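Local structure of capsular polysaccharide export system protein KpsC (Thermosulfurimonas dismutans, 6MGB) at residues Y69-D74 with V96-D101; D74-S79 with S90-P95. The protein probably transfers Kdo in beta(2,4) linkage, as a GT-B-type glycosyltransferase, while building the conserved glycolipid on which Gram-negative capsules are carried. All coordinates share one frame; numbering follows the deposited sequence.

Interactions 1 and 2 meet at Asp74, with their centres 9 Å apart. Strands 69-74 and 90-94 are antiparallel neighbours in the mixed sheet, joined where Glu73 O lies 2.9 Å from Ile92 N and Ala71 N 2.9 Å from Asp94 O. Along the chain, interaction 2 is nested inside the loop that interaction 1 closes: the loop after strand 69-74 folds back on Ser90, and the loop after strand 90-94 returns over Ala71 and Glu73. The edge of the Phe76 ring points at the face of the Tyr99 ring, joining the two contacts on the nucleotide side, where the side chains of Tyr99 and Phe76 lie about 6 and 7 Å from the bound cytidine-5'-monophosphate.

Interaction 1. Residues Y69-D74 with V96-D101; sequences YLALED and VGIYYD
Ala71 and Ile98 bring the two backbones nearest, their CA atoms 6.1 Å apart, where strand 69-74 runs past a loop that ends in a type I turn from Ile98 to Asp101. The loop lies over the face of the mixed sheet that carries Ala71 and Glu73. Ala71 CB sits 3.3 Å from Gly97 O and also touches Ile98 CD1. Ile98 extends toward the strand because chi1 (-166°) sets CG1 trans to the main-chain nitrogen, and its CD1 packs 3.7 Å from Glu73 CG, the two side chains crossing at about a right angle. Ile98 CG2, meanwhile, lies over the centre of the Tyr100 ring. Glu73 bends at chi2 (-78°), which turns its carboxylate to the edge of that ring; there Tyr100 OH donates a 2.7 Å hydrogen bond to Glu73 OE1, meeting it from above the carboxylate plane. Glu73 CB lies near the edge of the Tyr99 ring, and a water links Tyr99 OH (2.8 Å) to Asp74 O (2.6 Å). Cut back to an alanine, Glu73 would probably leave the Tyr100 hydroxyl without this acceptor and a gap beside Ile98 CD1. The contact thus combines a small apolar patch with one short polar bond; that bond and the Ile98 methyl over the ring face are likely to limit how far the Tyr100 ring can turn.

Interaction 2. Residues D74-S79 with S90-P95; sequences DGFLRS and SLIVDP
Gly75 and Ser90 meet where the sheet pairing of strands 69-74 and 90-94 runs out, just past the antiparallel non-hydrogen-bonded pair of Asp74 with Leu91, in the mixed sheet of a GT-B-type fold. Two hydrogen bonds cross the contact. Gly75 N donates to Ser90 O (2.9 Å) from well above the carbonyl plane, and Ser90 OG donates to Leu77 O at 2.7 Å. Ser90 OG is held between its own backbone N and carbonyl carbon (chi1 63°) and packs closely on Gly75 CA, 3.2 Å away. A water donates to the same OG and accepts from Leu77 N, so the serine hydroxyl holds the main chain of Leu77 directly at O and through the water at N. The apolar part is a CH-pi contact: Ile92 CD1 stands over the centre of the Phe76 ring, 4.0 Å from its centroid and 12° off the normal. Phe267 stacks on Phe76, and the backbone oxygen of Phe76 accepts from the CMP-binding Gln248. The charged part lies within the loop, a salt bridge in which Arg78 NE donates to Asp74 OD2 (2.9 Å); the oxygen lies in the guanidinium plane, while the N-H comes from above the carboxylate plane.

Interaction 1. Residues Y69-D74 with V96-D101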
# COMPACT_ATOMS: atom_id res chain seq x y z
N TYR A 69 19.11 7.30 1.45
CA TYR A 69 18.57 5.97 1.71
C TYR A 69 17.31 5.77 0.89
O TYR A 69 16.35 6.54 1.03
CB TYR A 69 18.27 5.76 3.20
CG TYR A 69 17.58 4.43 3.45
CD1 TYR A 69 18.31 3.25 3.48
CD2 TYR A 69 16.21 4.36 3.64
CE1 TYR A 69 17.69 2.04 3.69
CE2 TYR A 69 15.58 3.15 3.85
CZ TYR A 69 16.32 1.99 3.88
OH TYR A 69 15.71 0.79 4.09
N LEU A 70 17.31 4.75 0.05
CA LEU A 70 16.16 4.42 -0.79
C LEU A 70 15.34 3.33 -0.09
O LEU A 70 15.79 2.19 0.04
CB LEU A 70 16.61 3.95 -2.17
CG LEU A 70 17.61 4.83 -2.91
CD1 LEU A 70 17.84 4.30 -4.31
CD2 LEU A 70 17.14 6.27 -2.96
N ALA A 71 14.14 3.70 0.36
CA ALA A 71 13.21 2.73 0.93
C ALA A 71 12.48 2.01 -0.20
O ALA A 71 11.80 2.65 -1.00
CB ALA A 71 12.22 3.43 1.86
N LEU A 72 12.63 0.69 -0.26
CA LEU A 72 12.02 -0.12 -1.31
C LEU A 72 10.85 -0.92 -0.75
O LEU A 72 10.93 -1.47 0.35
CB LEU A 72 13.05 -1.08 -1.92
CG LEU A 72 14.40 -0.47 -2.31
CD1 LEU A 72 15.33 -1.55 -2.83
CD2 LEU A 72 14.22 0.63 -3.35
N GLU A 73 9.76 -0.96 -1.51
CA GLU A 73 8.59 -1.74 -1.15
C GLU A 73 7.91 -2.23 -2.42
O GLU A 73 8.16 -1.71 -3.52
CB GLU A 73 7.58 -0.94 -0.31
CG GLU A 73 8.13 -0.31 0.98
CD GLU A 73 8.27 -1.31 2.11
OE1 GLU A 73 8.89 -0.95 3.14
OE2 GLU A 73 7.77 -2.45 1.98
N ASP A 74 7.05 -3.23 -2.28
CA ASP A 74 6.19 -3.62 -3.39
C ASP A 74 5.30 -2.45 -3.79
O ASP A 74 4.87 -1.66 -2.95
CB ASP A 74 5.33 -4.83 -3.01
CG ASP A 74 6.14 -6.10 -2.90
OD1 ASP A 74 7.19 -6.20 -3.57
OD2 ASP A 74 5.72 -7.01 -2.15
N VAL A 96 13.06 9.79 0.22
CA VAL A 96 12.75 10.76 1.27
C VAL A 96 12.40 10.02 2.55
O VAL A 96 13.05 10.21 3.59
CB VAL A 96 11.61 11.69 0.83
CG1 VAL A 96 11.17 12.60 1.97
CG2 VAL A 96 12.03 12.52 -0.38
N GLY A 97 11.37 9.19 2.48
CA GLY A 97 10.96 8.37 3.60
C GLY A 97 10.31 7.10 3.09
O GLY A 97 10.91 6.38 2.29
N ILE A 98 9.09 6.81 3.54
CA ILE A 98 8.29 5.75 2.94
C ILE A 98 6.82 6.04 3.22
O ILE A 98 6.47 6.63 4.25
CB ILE A 98 8.71 4.35 3.45
CG1 ILE A 98 8.11 3.25 2.56
CG2 ILE A 98 8.30 4.14 4.91
CD1 ILE A 98 8.53 3.32 1.10
N TYR A 99 5.96 5.61 2.30
CA TYR A 99 4.59 6.12 2.26
C TYR A 99 3.83 5.84 3.55
O TYR A 99 3.02 6.66 3.99
CB TYR A 99 3.84 5.53 1.07
CG TYR A 99 3.67 4.03 1.10
CD1 TYR A 99 4.62 3.20 0.52
CD2 TYR A 99 2.57 3.44 1.70
CE1 TYR A 99 4.48 1.82 0.55
CE2 TYR A 99 2.42 2.06 1.73
CZ TYR A 99 3.37 1.26 1.15
OH TYR A 99 3.22 -0.11 1.18
N TYR A 100 4.07 4.69 4.18
CA TYR A 100 3.30 4.32 5.36
C TYR A 100 3.89 4.90 6.65
O TYR A 100 3.29 4.71 7.71
CB TYR A 100 3.18 2.80 5.49
CG TYR A 100 4.48 2.03 5.52
CD1 TYR A 100 5.22 1.91 6.68
CD2 TYR A 100 4.95 1.38 4.38
CE1 TYR A 100 6.40 1.20 6.71
CE2 TYR A 100 6.13 0.67 4.40
CZ TYR A 100 6.85 0.58 5.57
OH TYR A 100 8.03 -0.14 5.60
N ASP A 101 5.01 5.60 6.58
CA ASP A 101 5.64 6.19 7.76
C ASP A 101 5.14 7.62 7.91
O ASP A 101 5.65 8.54 7.26
CB ASP A 101 7.16 6.13 7.66
CG ASP A 101 7.85 6.74 8.86
OD1 ASP A 101 7.15 7.23 9.77
OD2 ASP A 101 9.09 6.74 8.90
O HOH W 1 3.45 -2.04 -0.77

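Interaction 2. Residues D74-S79 with S90-P95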
# COMPACT_ATOMS: atom_id res chain seq x y z
N ASP A 74 7.05 -3.23 -2.28
CA ASP A 74 6.19 -3.62 -3.39
C ASP A 74 5.30 -2.45 -3.79
O ASP A 74 4.87 -1.66 -2.95
CB ASP A 74 5.33 -4.83 -3.01
CG ASP A 74 6.14 -6.10 -2.90
OD1 ASP A 74 7.19 -6.20 -3.57
OD2 ASP A 74 5.72 -7.01 -2.15
N GLY A 75 5.03 -2.34 -5.09
CA GLY A 75 4.12 -1.33 -5.57
C GLY A 75 2.70 -1.59 -5.08
O GLY A 75 2.36 -2.65 -4.56
N PHE A 76 1.85 -0.57 -5.26
CA PHE A 76 0.46 -0.70 -4.86
C PHE A 76 -0.28 -1.71 -5.73
O PHE A 76 -1.18 -2.41 -5.23
CB PHE A 76 -0.23 0.67 -4.91
CG PHE A 76 0.26 1.63 -3.86
CD1 PHE A 76 0.35 1.24 -2.53
CD2 PHE A 76 0.63 2.92 -4.20
CE1 PHE A 76 0.79 2.12 -1.57
CE2 PHE A 76 1.08 3.80 -3.23
CZ PHE A 76 1.16 3.40 -1.92
N LEU A 77 0.06 -1.80 -7.01
CA LEU A 77 -0.36 -2.90 -7.88
C LEU A 77 0.83 -3.83 -8.03
O LEU A 77 1.82 -3.47 -8.67
CB LEU A 77 -0.83 -2.39 -9.24
CG LEU A 77 -2.00 -1.40 -9.26
CD1 LEU A 77 -2.36 -1.06 -10.70
CD2 LEU A 77 -3.20 -1.96 -8.52
N ARG A 78 0.75 -5.02 -7.43
CA ARG A 78 1.93 -5.87 -7.30
C ARG A 78 1.96 -7.01 -8.32
O ARG A 78 2.95 -7.14 -9.05
CB ARG A 78 2.02 -6.44 -5.88
CG ARG A 78 3.37 -7.09 -5.61
CD ARG A 78 3.34 -8.05 -4.45
NE ARG A 78 4.65 -8.67 -4.25
CZ ARG A 78 5.14 -9.65 -5.00
NH1 ARG A 78 4.44 -10.14 -6.02
NH2 ARG A 78 6.34 -10.14 -4.75
N SER A 79 0.93 -7.84 -8.37
CA SER A 79 1.06 -9.09 -9.12
C SER A 79 -0.30 -9.78 -9.21
O SER A 79 -1.30 -9.33 -8.64
CB SER A 79 2.08 -10.01 -8.45
OG SER A 79 1.76 -10.22 -7.09
N SER A 90 5.38 -3.70 -10.00
CA SER A 90 5.81 -2.33 -9.77
C SER A 90 6.52 -2.28 -8.43
O SER A 90 6.32 -3.13 -7.56
CB SER A 90 4.64 -1.35 -9.80
OG SER A 90 3.71 -1.61 -8.76
N LEU A 91 7.37 -1.27 -8.28
CA LEU A 91 8.22 -1.13 -7.10
C LEU A 91 8.18 0.31 -6.63
O LEU A 91 8.27 1.24 -7.44
CB LEU A 91 9.66 -1.55 -7.42
CG LEU A 91 10.59 -1.80 -6.23
CD1 LEU A 91 10.27 -3.13 -5.57
CD2 LEU A 91 12.04 -1.75 -6.70
N ILE A 92 8.03 0.50 -5.33
CA ILE A 92 8.12 1.82 -4.72
C ILE A 92 9.56 2.06 -4.30
O ILE A 92 10.16 1.23 -3.60
CB ILE A 92 7.15 1.95 -3.54
CG1 ILE A 92 5.72 2.12 -4.06
CG2 ILE A 92 7.53 3.12 -2.64
CD1 ILE A 92 4.64 1.95 -3.02
N VAL A 93 10.11 3.19 -4.72
CA VAL A 93 11.49 3.57 -4.43
C VAL A 93 11.42 4.99 -3.88
O VAL A 93 11.24 5.95 -4.63
CB VAL A 93 12.38 3.50 -5.67
CG1 VAL A 93 13.81 3.89 -5.33
CG2 VAL A 93 12.34 2.10 -6.27
N ASP A 94 11.57 5.13 -2.56
CA ASP A 94 11.35 6.41 -1.89
C ASP A 94 12.66 6.91 -1.29
O ASP A 94 13.13 6.33 -0.29
CB ASP A 94 10.28 6.27 -0.81
CG ASP A 94 9.75 7.61 -0.33
OD1 ASP A 94 10.55 8.57 -0.25
OD2 ASP A 94 8.54 7.70 -0.05
N PRO A 95 13.28 7.95 -1.84
CA PRO A 95 14.52 8.48 -1.25
C PRO A 95 14.30 9.50 -0.14
O PRO A 95 15.29 10.03 0.38
CB PRO A 95 15.23 9.13 -2.45
CG PRO A 95 14.19 9.28 -3.53
CD PRO A 95 12.90 8.68 -3.06
O HOH W 2 1.80 0.32 -8.12